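Local coordinates for nitroreductase family protein (Sphingopyxis sp., PDB 7DP1) that probably uses FMN and NADPH to reduce nitro groups of its substrates, acting as a nitroreductase that breaks down dinitroaniline herbicides, at residues 12-17 with 164-169; 28-31 with 35-38; 71-76 with 80-85; 106-111 with 122-127; 137-142 with 187-192. The protein carries 1 engineered substitution. All coordinates share one frame; numbering follows the deposited sequence.

Contact 1 of 5, residues 12-17 with 164-169; sequences SEALAR and LLVEHG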
# COMPACT_ATOMS: atom_id res chain seq x y z
N SER A 12 -14.10 4.44 -7.60
CA SER A 12 -13.53 5.58 -8.33
C SER A 12 -13.74 6.88 -7.58
O SER A 12 -12.82 7.69 -7.44
CB SER A 12 -14.15 5.70 -9.73
OG SER A 12 -13.75 4.63 -10.55
N GLU A 13 -14.97 7.08 -7.13
CA GLU A 13 -15.34 8.27 -6.38
C GLU A 13 -14.64 8.32 -5.03
O GLU A 13 -14.25 9.39 -4.58
CB GLU A 13 -16.86 8.32 -6.19
CG GLU A 13 -17.60 8.51 -7.52
CD GLU A 13 -19.03 8.02 -7.49
OE1 GLU A 13 -19.43 7.35 -6.51
OE2 GLU A 13 -19.77 8.29 -8.46
N ALA A 14 -14.47 7.16 -4.40
CA ALA A 14 -13.75 7.10 -3.14
C ALA A 14 -12.31 7.55 -3.35
O ALA A 14 -11.83 8.42 -2.64
CB ALA A 14 -13.79 5.67 -2.55
N LEU A 15 -11.63 6.97 -4.35
CA LEU A 15 -10.26 7.36 -4.69
C LEU A 15 -10.14 8.86 -4.95
O LEU A 15 -9.18 9.51 -4.51
CB LEU A 15 -9.78 6.62 -5.94
CG LEU A 15 -8.84 5.41 -5.83
CD1 LEU A 15 -7.65 5.74 -4.93
CD2 LEU A 15 -9.58 4.18 -5.34
N ALA A 16 -11.11 9.39 -5.69
CA ALA A 16 -11.11 10.78 -6.09
C ALA A 16 -11.34 11.71 -4.91
O ALA A 16 -10.68 12.73 -4.82
CB ALA A 16 -12.16 11.04 -7.16
N ARG A 17 -12.24 11.34 -4.00
CA ARG A 17 -12.59 12.24 -2.90
C ARG A 17 -11.75 12.05 -1.64
O ARG A 17 -11.86 12.86 -0.71
CB ARG A 17 -14.09 12.11 -2.53
CG ARG A 17 -15.03 12.34 -3.70
CD ARG A 17 -16.51 12.11 -3.39
NE ARG A 17 -17.35 12.97 -4.24
CZ ARG A 17 -18.13 12.53 -5.23
NH1 ARG A 17 -18.19 11.23 -5.51
NH2 ARG A 17 -18.85 13.38 -5.95
N LEU A 164 -12.38 3.23 2.64
CA LEU A 164 -13.62 2.85 3.34
C LEU A 164 -14.14 3.99 4.22
O LEU A 164 -15.36 4.16 4.38
CB LEU A 164 -13.38 1.62 4.21
CG LEU A 164 -13.25 0.33 3.41
CD1 LEU A 164 -12.59 -0.81 4.22
CD2 LEU A 164 -14.60 -0.09 2.88
N LEU A 165 -13.23 4.75 4.80
CA LEU A 165 -13.61 5.89 5.63
C LEU A 165 -14.37 6.90 4.81
O LEU A 165 -15.47 7.32 5.17
CB LEU A 165 -12.37 6.53 6.25
CG LEU A 165 -11.70 5.75 7.38
CD1 LEU A 165 -10.39 6.42 7.79
CD2 LEU A 165 -12.65 5.64 8.59
N VAL A 166 -13.77 7.28 3.68
CA VAL A 166 -14.35 8.24 2.75
C VAL A 166 -15.74 7.80 2.32
O VAL A 166 -16.69 8.60 2.30
CB VAL A 166 -13.45 8.40 1.51
CG1 VAL A 166 -14.21 9.02 0.35
CG2 VAL A 166 -12.22 9.23 1.87
N GLU A 167 -15.85 6.52 1.98
CA GLU A 167 -17.13 5.91 1.61
C GLU A 167 -18.17 6.07 2.71
O GLU A 167 -19.36 6.22 2.42
CB GLU A 167 -16.94 4.43 1.28
CG GLU A 167 -18.22 3.72 0.82
CD GLU A 167 -18.03 2.22 0.67
OE1 GLU A 167 -17.52 1.58 1.61
OE2 GLU A 167 -18.41 1.67 -0.39
N HIS A 168 -17.74 6.02 3.96
CA HIS A 168 -18.71 6.12 5.06
C HIS A 168 -18.77 7.52 5.67
O HIS A 168 -19.31 7.71 6.75
CB HIS A 168 -18.41 5.09 6.15
CG HIS A 168 -18.67 3.67 5.73
ND1 HIS A 168 -17.74 2.91 5.05
CD2 HIS A 168 -19.75 2.88 5.91
CE1 HIS A 168 -18.24 1.70 4.84
NE2 HIS A 168 -19.46 1.66 5.34
N GLY A 169 -18.24 8.51 4.96
CA GLY A 169 -18.37 9.88 5.41
C GLY A 169 -17.31 10.32 6.41
O GLY A 169 -17.40 11.42 6.96
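The carbonyl oxygen of L164, half a turn before the V166 that packs on A14 and R17, is gripped twice by H168. The imidazole ND1 of H168 donates to L164 O at 2.8 Å, nearly straight at 166° and in the plane of the ring, while the backbone N of H168 adds a weak bond to the same oxygen. This grip belongs to the end of helix 148-167, which closes in a Schellman motif: G169, at positive phi, sends its N back to V166 O, and L170 N reaches L165 O. A side chain at G169 would run into the preceding carbonyl oxygen, which suits the place to glycine. Histidine suits the neighbouring position because its ring can fold back on an oxygen that the ending helix holds only weakly.

Against the last turn of this helix lies helix 11-17, and within these segments V166 carries the packing. With its CG1 turned anti to the backbone N (chi1 162°), V166 lays that methyl against the backbone of A14, 3.9 Å from A14 O and 4.0 Å from A14 CA. The small side chain of A14 probably allows the close approach, its CA 6.0 Å from E167 CA. R17 contributes only its root, since its guanidinium runs off toward the carboxylate of E13. S12, at the start of helix 11-17, hydrogen-bonds through OG to E167 OE1 of the second subunit, and E167 OE1 likewise accepts from S12 of that subunit. V166 CG1 also stands 4.2 Å from R17 CB.

Contact 2 of 5, residues 28-31 with 35-38; sequences PVDR and ARIF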
# COMPACT_ATOMS: atom_id res chain seq x y z
N PRO A 28 -17.45 12.85 17.40
CA PRO A 28 -16.87 11.54 17.71
C PRO A 28 -16.99 10.58 16.55
O PRO A 28 -17.84 10.75 15.67
CB PRO A 28 -17.69 11.05 18.90
CG PRO A 28 -18.95 11.85 18.86
CD PRO A 28 -18.54 13.18 18.33
N VAL A 29 -16.13 9.59 16.54
CA VAL A 29 -16.19 8.52 15.57
C VAL A 29 -16.86 7.30 16.22
O VAL A 29 -16.49 6.89 17.32
CB VAL A 29 -14.79 8.18 15.05
CG1 VAL A 29 -14.87 7.08 14.02
CG2 VAL A 29 -14.17 9.42 14.44
N ASP A 30 -17.85 6.74 15.54
CA ASP A 30 -18.55 5.55 16.01
C ASP A 30 -17.63 4.34 16.06
O ASP A 30 -17.21 3.85 15.00
CB ASP A 30 -19.73 5.24 15.10
CG ASP A 30 -20.47 3.98 15.52
OD1 ASP A 30 -20.35 3.59 16.70
OD2 ASP A 30 -21.13 3.36 14.66
N ARG A 31 -17.30 3.87 17.27
CA ARG A 31 -16.48 2.66 17.43
C ARG A 31 -17.00 1.51 16.57
O ARG A 31 -16.23 0.77 15.97
CB ARG A 31 -16.45 2.20 18.89
CG ARG A 31 -15.73 0.87 19.09
CD ARG A 31 -16.06 0.23 20.44
NE ARG A 31 -15.16 -0.87 20.77
CZ ARG A 31 -15.16 -2.07 20.19
NH1 ARG A 31 -14.30 -2.99 20.58
NH2 ARG A 31 -16.02 -2.34 19.21
N ALA A 35 -15.10 -0.49 13.57
CA ALA A 35 -14.98 -1.94 13.60
C ALA A 35 -15.46 -2.52 12.28
O ALA A 35 -14.81 -3.42 11.76
CB ALA A 35 -15.78 -2.54 14.73
N ARG A 36 -16.59 -2.02 11.77
CA ARG A 36 -17.08 -2.48 10.48
C ARG A 36 -16.11 -2.10 9.33
O ARG A 36 -16.03 -2.83 8.32
CB ARG A 36 -18.49 -2.01 10.17
CG ARG A 36 -19.52 -2.82 10.96
CD ARG A 36 -20.93 -2.35 10.72
NE ARG A 36 -21.09 -0.91 10.64
CZ ARG A 36 -21.58 -0.18 11.63
NH1 ARG A 36 -21.94 -0.76 12.76
NH2 ARG A 36 -21.74 1.12 11.47
N ILE A 37 -15.42 -0.96 9.42
CA ILE A 37 -14.49 -0.64 8.36
C ILE A 37 -13.31 -1.63 8.35
O ILE A 37 -12.86 -2.09 7.29
CB ILE A 37 -14.07 0.85 8.46
CG1 ILE A 37 -15.24 1.69 7.96
CG2 ILE A 37 -12.78 1.12 7.69
CD1 ILE A 37 -15.11 3.19 8.04
N PHE A 38 -12.82 -1.99 9.53
CA PHE A 38 -11.68 -2.88 9.65
C PHE A 38 -11.92 -4.34 9.18
O PHE A 38 -11.00 -4.94 8.62
CB PHE A 38 -11.19 -2.86 11.10
CG PHE A 38 -10.60 -1.53 11.54
CD1 PHE A 38 -9.93 -0.70 10.63
CD2 PHE A 38 -10.70 -1.13 12.86
CE1 PHE A 38 -9.37 0.51 11.07
CE2 PHE A 38 -10.14 0.07 13.30
CZ PHE A 38 -9.48 0.89 12.42
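R31 and A35 are joined by the backbone bond from A35 N to R31 O, 2.9 Å long with an angle of 158° at the hydrogen. The methyl of A35 lies beside the same acceptor, its CB 3.6 Å from R31 O. The R31 chain runs out extended, its end coming nearer, with NH2 4.5 Å from A35 CB. The second link is ionic and slack: D30 OD2 and R36 NH2 form a long salt bridge at 3.9 Å, with carboxylate and guanidinium planes turned 55° from one another. R36 reaches back to it by a bend at chi3 (-40°).

D30 is the N-cap of helix 31-41, and the bond from A35 N to R31 O is the i to i+4 bond of the first turn. The CG of D30 stands anti to the backbone N, and the carboxylate makes weak bonds to the first amides of the helix, OD1 to A32 N and OD2 to L33 N. An aspartate suits this site because its short acidic side chain can fold over amides that have no carbonyl before them, and its charge probably also helps draw in R36.

Beyond this shell the second subunit takes over: W228 of that chain makes a cation-pi contact with R31 and packs on A35. On the inner side of the helix, I37 and F38 pack on helix 148-167.

Contact 3 of 5, residues 71-76 with 80-85; sequences AARIVM and GFQPEY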
# COMPACT_ATOMS: atom_id res chain seq x y z
N ALA A 71 4.98 15.30 22.95
CA ALA A 71 5.24 16.72 23.15
C ALA A 71 6.47 16.94 24.03
O ALA A 71 7.25 17.87 23.81
CB ALA A 71 4.03 17.40 23.74
N ALA A 72 6.64 16.08 25.04
CA ALA A 72 7.81 16.14 25.91
C ALA A 72 9.10 15.93 25.13
O ALA A 72 10.11 16.56 25.43
CB ALA A 72 7.69 15.12 27.03
N ARG A 73 9.08 15.03 24.16
CA ARG A 73 10.23 14.82 23.29
C ARG A 73 10.41 16.05 22.42
O ARG A 73 11.53 16.51 22.19
CB ARG A 73 10.06 13.57 22.41
CG ARG A 73 9.88 12.27 23.18
CD ARG A 73 11.03 12.03 24.14
NE ARG A 73 12.27 11.71 23.43
CZ ARG A 73 13.38 11.30 24.03
NH1 ARG A 73 14.46 11.00 23.31
NH2 ARG A 73 13.43 11.18 25.35
N ILE A 74 9.29 16.60 21.96
CA ILE A 74 9.34 17.64 20.94
C ILE A 74 10.08 18.88 21.45
O ILE A 74 10.86 19.46 20.71
CB ILE A 74 7.94 18.05 20.46
CG1 ILE A 74 7.37 16.97 19.55
CG2 ILE A 74 7.98 19.35 19.67
CD1 ILE A 74 6.03 17.32 19.00
N VAL A 75 9.86 19.26 22.70
CA VAL A 75 10.55 20.43 23.23
C VAL A 75 12.03 20.15 23.46
O VAL A 75 12.81 21.06 23.76
CB VAL A 75 9.91 20.93 24.54
CG1 VAL A 75 8.51 21.48 24.26
CG2 VAL A 75 9.88 19.83 25.60
N MET A 76 12.42 18.88 23.36
CA MET A 76 13.84 18.53 23.48
C MET A 76 14.59 18.93 22.22
O MET A 76 15.81 18.76 22.14
CB MET A 76 14.02 17.03 23.75
CG MET A 76 13.49 16.55 25.09
SD MET A 76 13.84 14.81 25.43
CE MET A 76 12.90 14.54 26.93
N GLY A 80 15.71 15.16 20.88
CA GLY A 80 14.60 14.31 21.29
C GLY A 80 14.14 13.29 20.24
O GLY A 80 13.36 12.40 20.53
N PHE A 81 14.62 13.45 19.01
CA PHE A 81 14.17 12.60 17.92
C PHE A 81 14.52 11.14 18.18
O PHE A 81 15.60 10.82 18.68
CB PHE A 81 14.79 13.04 16.59
CG PHE A 81 14.17 14.27 16.02
CD1 PHE A 81 12.80 14.48 16.11
CD2 PHE A 81 14.93 15.20 15.34
CE1 PHE A 81 12.22 15.61 15.57
CE2 PHE A 81 14.36 16.33 14.79
CZ PHE A 81 13.00 16.53 14.91
N GLN A 82 13.57 10.26 17.85
CA GLN A 82 13.76 8.81 17.95
C GLN A 82 13.24 8.16 16.68
O GLN A 82 12.20 7.50 16.68
CB GLN A 82 13.03 8.22 19.17
CG GLN A 82 13.31 8.95 20.49
CD GLN A 82 12.34 8.53 21.59
OE1 GLN A 82 11.13 8.43 21.35
NE2 GLN A 82 12.86 8.30 22.80
N PRO A 83 13.96 8.37 15.57
CA PRO A 83 13.45 7.89 14.27
C PRO A 83 13.34 6.38 14.24
O PRO A 83 14.29 5.73 14.65
CB PRO A 83 14.51 8.40 13.28
CG PRO A 83 15.23 9.47 14.00
CD PRO A 83 15.25 9.06 15.44
N GLU A 84 12.20 5.82 13.80
CA GLU A 84 12.04 4.37 13.67
C GLU A 84 12.81 3.86 12.45
O GLU A 84 13.25 2.70 12.41
CB GLU A 84 10.56 3.97 13.51
CG GLU A 84 9.71 3.94 14.74
CD GLU A 84 10.03 2.78 15.68
OE1 GLU A 84 10.99 2.92 16.47
OE2 GLU A 84 9.33 1.75 15.65
N TYR A 85 12.94 4.73 11.45
CA TYR A 85 13.56 4.41 10.17
C TYR A 85 13.78 5.72 9.42
O TYR A 85 13.53 6.79 9.96
CB TYR A 85 12.69 3.46 9.36
CG TYR A 85 11.27 3.97 9.21
CD1 TYR A 85 10.93 4.86 8.19
CD2 TYR A 85 10.27 3.59 10.10
CE1 TYR A 85 9.63 5.34 8.06
CE2 TYR A 85 8.97 4.06 9.97
CZ TYR A 85 8.66 4.94 8.95
OH TYR A 85 7.38 5.42 8.82
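The turn leading out of helix 60-74 is closed by R73, near the end of that helix, reaching over to the carbonyl of G80 in the loop beyond. The grip is side-on, two nitrogens to one oxygen. R73 NE donates to G80 O at 3.2 Å, in the carbonyl plane and on a lone pair, whereas NH1 donates to it at 3.3 Å from above that plane and less straightly, at 141°. Bends at chi2 and chi3 curl the arginine chain back so that this edge faces the loop.

The guanidinium is also layered. M76 SD lies 3.6 Å above one face of the R73 guanidinium, offset toward the rim, and on the opposite face the Q82 amide stacks, likewise offset, its plane 28° off. Q82 NE2 comes to 3.2 Å from R73 NH1, but both are donors and no bond forms; the amide's polar partner is T184 OG1, bonded to Q82 OE1. A lysine in place of R73 would probably leave G80 O with a single donor and Q82 and M76 without a flat group to pack on.

G80 fits because any CB would collide with R73 O and with M76 CB, which already lies 3.7 Å from G80 CA. Downstream the loop runs to Y85, whose OH bonds the carbonyl of the flavin-pocket residue F198. Flanked on its two faces by thioether and amide, the arginine makes a helix-to-loop connection of the nitroreductase fold, its side chain holding a carbonyl of the loop that follows.

Contact 4 of 5, residues 106-111 with 122-127; sequences ALYASL and IAQFQQ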
# COMPACT_ATOMS: atom_id res chain seq x y z
N ALA A 106 1.07 24.35 -1.72
CA ALA A 106 -0.38 24.44 -1.71
C ALA A 106 -0.99 24.29 -0.32
O ALA A 106 -1.98 24.95 0.00
CB ALA A 106 -0.94 23.40 -2.65
N LEU A 107 -0.36 23.46 0.52
CA LEU A 107 -0.82 23.24 1.89
C LEU A 107 -0.74 24.50 2.75
O LEU A 107 -1.66 24.80 3.51
CB LEU A 107 -0.01 22.12 2.55
CG LEU A 107 -0.20 21.90 4.06
CD1 LEU A 107 -1.66 21.68 4.39
CD2 LEU A 107 0.64 20.73 4.56
N TYR A 108 0.35 25.24 2.62
CA TYR A 108 0.53 26.45 3.42
C TYR A 108 -0.09 27.67 2.78
O TYR A 108 -0.52 28.58 3.48
CB TYR A 108 2.00 26.69 3.71
CG TYR A 108 2.53 25.87 4.85
CD1 TYR A 108 1.93 24.67 5.21
CD2 TYR A 108 3.61 26.30 5.60
CE1 TYR A 108 2.40 23.92 6.27
CE2 TYR A 108 4.09 25.57 6.65
CZ TYR A 108 3.48 24.38 6.99
OH TYR A 108 3.96 23.64 8.04
N ALA A 109 -0.11 27.69 1.45
CA ALA A 109 -0.72 28.79 0.71
C ALA A 109 -2.17 28.96 1.15
O ALA A 109 -2.67 30.08 1.26
CB ALA A 109 -0.65 28.54 -0.79
N SER A 110 -2.83 27.84 1.43
CA SER A 110 -4.18 27.87 1.96
C SER A 110 -4.20 27.92 3.49
O SER A 110 -4.90 27.14 4.14
CB SER A 110 -4.97 26.66 1.47
OG SER A 110 -4.24 25.48 1.72
N LEU A 111 -3.40 28.83 4.05
CA LEU A 111 -3.44 29.13 5.47
C LEU A 111 -3.07 30.60 5.69
O LEU A 111 -2.53 30.96 6.73
CB LEU A 111 -2.50 28.22 6.28
CG LEU A 111 -2.91 26.77 6.56
CD1 LEU A 111 -1.72 25.82 6.44
CD2 LEU A 111 -3.55 26.65 7.93
N ILE A 122 6.35 26.61 10.97
CA ILE A 122 6.66 25.65 12.04
C ILE A 122 5.44 25.31 12.88
O ILE A 122 5.16 24.14 13.15
CB ILE A 122 7.78 26.19 12.96
CG1 ILE A 122 9.11 26.18 12.22
CG2 ILE A 122 7.91 25.32 14.19
CD1 ILE A 122 9.54 24.80 11.75
N ALA A 123 4.71 26.35 13.28
CA ALA A 123 3.55 26.25 14.14
C ALA A 123 2.50 25.32 13.55
O ALA A 123 1.98 24.44 14.25
CB ALA A 123 2.96 27.63 14.39
N GLN A 124 2.20 25.50 12.27
CA GLN A 124 1.22 24.63 11.63
C GLN A 124 1.71 23.19 11.65
O GLN A 124 0.93 22.28 11.96
CB GLN A 124 0.95 25.09 10.19
CG GLN A 124 0.32 24.03 9.27
CD GLN A 124 -1.03 23.53 9.74
OE1 GLN A 124 -1.69 24.15 10.58
NE2 GLN A 124 -1.46 22.39 9.20
N PHE A 125 3.00 22.96 11.38
CA PHE A 125 3.49 21.58 11.26
C PHE A 125 3.36 20.80 12.56
O PHE A 125 3.08 19.60 12.55
CB PHE A 125 4.96 21.56 10.84
CG PHE A 125 5.55 20.17 10.76
CD1 PHE A 125 6.31 19.66 11.81
CD2 PHE A 125 5.31 19.35 9.66
CE1 PHE A 125 6.83 18.37 11.76
CE2 PHE A 125 5.84 18.06 9.60
CZ PHE A 125 6.60 17.58 10.65
N GLN A 126 3.50 21.49 13.68
CA GLN A 126 3.38 20.85 14.99
C GLN A 126 1.97 20.32 15.26
O GLN A 126 1.78 19.45 16.10
CB GLN A 126 3.83 21.83 16.07
CG GLN A 126 5.28 22.23 15.89
CD GLN A 126 6.05 22.29 17.20
OE1 GLN A 126 5.47 22.48 18.27
NE2 GLN A 126 7.37 22.12 17.12
N GLN A 127 0.99 20.84 14.52
CA GLN A 127 -0.38 20.38 14.63
C GLN A 127 -0.47 18.89 14.30
O GLN A 127 -1.39 18.21 14.73
CB GLN A 127 -1.29 21.17 13.69
CG GLN A 127 -1.58 22.59 14.16
CD GLN A 127 -2.67 22.67 15.22
OE1 GLN A 127 -3.04 21.67 15.81
NE2 GLN A 127 -3.18 23.88 15.45
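Helices 96-109 and 119-126 approach here at their C-terminal ends, the nearest CA atoms, of Y108 and Q124, being 8.4 Å apart, so the gap is bridged by side chains. Y108 carries the contact. Its ring puts CE1 3.7 Å from Q124 CG, and the ring and the Q124 amide stand almost perpendicular, at 86°. Q124 holds its CG anti to the backbone N (chi1 161°) and then bends at chi2, which presents the aliphatic part of the chain to the aromatic ring. Tyrosine suits the site by being both long and polar at its end: its OH rests 3.6 Å from F125 CB and donates a hydrogen bond to R121 O, tying the two helices together.

Beside Y108, L111 crosses Q124 at about a right angle, with L111 CD1 3.9 Å from Q124 CG, giving the glutamine's methylenes a second apolar neighbour. Before it, S110 leaves helix 96-109 in an inverse gamma turn, and its OG bonds back to A106 O at 2.9 Å. Residues 112-117, just beyond L111, are not modelled, consistent with a mobile connection.

The F125 ring turns from Y108 and comes about 5 Å from the bound FMN, while F125 O receives ND2 of the flavin-pocket residue N128. This helical pair beside the cofactor probably corresponds to the helical excursion that in related nitroreductases borders the active-site pocket.

Contact 5 of 5, residues 137-142 with 187-192; sequences MLFLHC and AELGLG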
# COMPACT_ATOMS: atom_id res chain seq x y z
N MET A 137 -6.88 8.15 16.69
CA MET A 137 -5.60 7.96 16.01
C MET A 137 -5.26 6.47 15.93
O MET A 137 -5.24 5.78 16.95
CB MET A 137 -4.47 8.72 16.73
CG MET A 137 -3.07 8.41 16.18
SD MET A 137 -2.82 9.06 14.49
CE MET A 137 -3.16 10.80 14.82
N LEU A 138 -5.02 6.00 14.71
CA LEU A 138 -4.60 4.61 14.47
C LEU A 138 -3.11 4.56 14.25
O LEU A 138 -2.58 5.24 13.35
CB LEU A 138 -5.32 4.03 13.25
CG LEU A 138 -4.92 2.63 12.76
CD1 LEU A 138 -6.13 1.91 12.23
CD2 LEU A 138 -3.87 2.71 11.66
N PHE A 139 -2.44 3.71 15.00
CA PHE A 139 -1.02 3.50 14.81
C PHE A 139 -0.82 2.14 14.17
O PHE A 139 -1.17 1.09 14.74
CB PHE A 139 -0.27 3.59 16.12
CG PHE A 139 -0.18 4.99 16.66
CD1 PHE A 139 0.67 5.90 16.08
CD2 PHE A 139 -0.95 5.38 17.75
CE1 PHE A 139 0.76 7.21 16.57
CE2 PHE A 139 -0.88 6.67 18.25
CZ PHE A 139 -0.00 7.59 17.66
N LEU A 140 -0.26 2.18 12.96
CA LEU A 140 -0.06 0.98 12.16
C LEU A 140 1.34 0.47 12.38
O LEU A 140 2.31 1.21 12.19
CB LEU A 140 -0.31 1.28 10.66
CG LEU A 140 0.09 0.26 9.59
CD1 LEU A 140 -0.45 -1.12 9.90
CD2 LEU A 140 -0.41 0.73 8.19
N HIS A 141 1.45 -0.77 12.84
CA HIS A 141 2.76 -1.32 13.11
C HIS A 141 2.84 -2.79 12.72
O HIS A 141 1.82 -3.39 12.35
CB HIS A 141 3.12 -1.15 14.57
CG HIS A 141 2.09 -1.71 15.50
ND1 HIS A 141 2.19 -2.96 16.03
CD2 HIS A 141 0.95 -1.16 16.00
CE1 HIS A 141 1.14 -3.18 16.83
NE2 HIS A 141 0.39 -2.11 16.82
N CYS A 142 4.04 -3.35 12.80
CA CYS A 142 4.24 -4.75 12.44
C CYS A 142 5.49 -5.29 13.11
O CYS A 142 6.28 -4.55 13.70
CB CYS A 142 4.36 -4.92 10.91
SG CYS A 142 5.81 -4.05 10.18
N ALA A 187 6.16 2.97 23.56
CA ALA A 187 6.08 2.90 25.01
C ALA A 187 4.67 3.24 25.52
O ALA A 187 4.09 2.49 26.30
CB ALA A 187 7.11 3.83 25.65
N GLU A 188 4.11 4.35 25.05
CA GLU A 188 2.82 4.81 25.57
C GLU A 188 1.66 3.89 25.19
O GLU A 188 0.63 3.86 25.87
CB GLU A 188 2.53 6.23 25.09
CG GLU A 188 3.42 7.25 25.77
CD GLU A 188 3.30 7.21 27.29
OE1 GLU A 188 2.18 6.98 27.79
OE2 GLU A 188 4.33 7.41 27.98
N LEU A 189 1.86 3.15 24.11
CA LEU A 189 0.88 2.19 23.63
C LEU A 189 1.15 0.83 24.28
O LEU A 189 0.35 -0.10 24.17
CB LEU A 189 0.95 2.07 22.11
CG LEU A 189 0.62 3.29 21.24
CD1 LEU A 189 0.68 2.93 19.77
CD2 LEU A 189 -0.70 3.94 21.57
N GLY A 190 2.30 0.73 24.94
CA GLY A 190 2.71 -0.52 25.56
C GLY A 190 3.11 -1.59 24.56
O GLY A 190 2.98 -2.78 24.85
N LEU A 191 3.63 -1.19 23.40
CA LEU A 191 4.12 -2.17 22.43
C LEU A 191 5.59 -2.53 22.67
O LEU A 191 6.38 -1.69 23.11
CB LEU A 191 3.95 -1.66 20.99
CG LEU A 191 2.52 -1.55 20.46
CD1 LEU A 191 2.55 -0.75 19.18
CD2 LEU A 191 1.90 -2.93 20.20
N GLY A 192 5.94 -3.78 22.39
CA GLY A 192 7.30 -4.26 22.60
C GLY A 192 8.28 -3.72 21.58
O GLY A 192 7.89 -3.05 20.62
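H141 and F139, on one face of strand 136-143 of the antiparallel sheet, are covered by L191 and L189, L189 at the end of helix 182-189 and L191 in the loop just after it, giving a compact alpha/beta layer. Both pairs are tight. L191 CD1 sits over the centre of the H141 ring, a CH-pi contact 3.5 Å from the centroid and only 11° off the ring normal. The crowded position of H141 CG, between backbone N and carbonyl carbon (chi1 54°), probably helps turn this face to L191. The ring nitrogens are hydrogen-bonded, ND1 to Q195 OE1 and NE2 to T56 OG1 on the neighbouring strand. A phenylalanine in place of H141 would probably keep the face for L191 but leave Q195 and T56 without their buried mate. Leucine suits position 191 because its branched end spreads over the flat ring. L189 CD1 instead touches F139 CD2 obliquely, at 3.6 Å; M137 CG lies over one face of F139, offset toward the rim, and W178 meets it edge-to-face.

The outer side is looser. There L189 O is taken by Q229 NE2 of the second subunit, and the helix ends in a Schellman motif, with exposed G190 at positive phi (71°) looping between the two leucines, its N bonded to A187 O at 2.9 Å.

In the fold
Only contact 5 is truly buried, and it works by methyls on rings; contacts 2 and 4 lie at the surface, where contact 2 adds a slack ion pair and contact 4 an aromatic ring on glutamine methylenes, while contacts 1 and 3 are in between. Contact 2 adjoins the helix 148-167 side of contact 1, where I37 touches L164, L165 and H168, and both contacts meet the second subunit. F38 links contact 2 to the strand of contact 5 through L138. Contacts 3 and 4 meet where I74 touches Q126, though contact 3 relies on an arginine's polar grip and contact 4 on a tyrosine. Contacts 1 and 3, about 33 Å apart between centres, lie on opposite sides of the chain's centre.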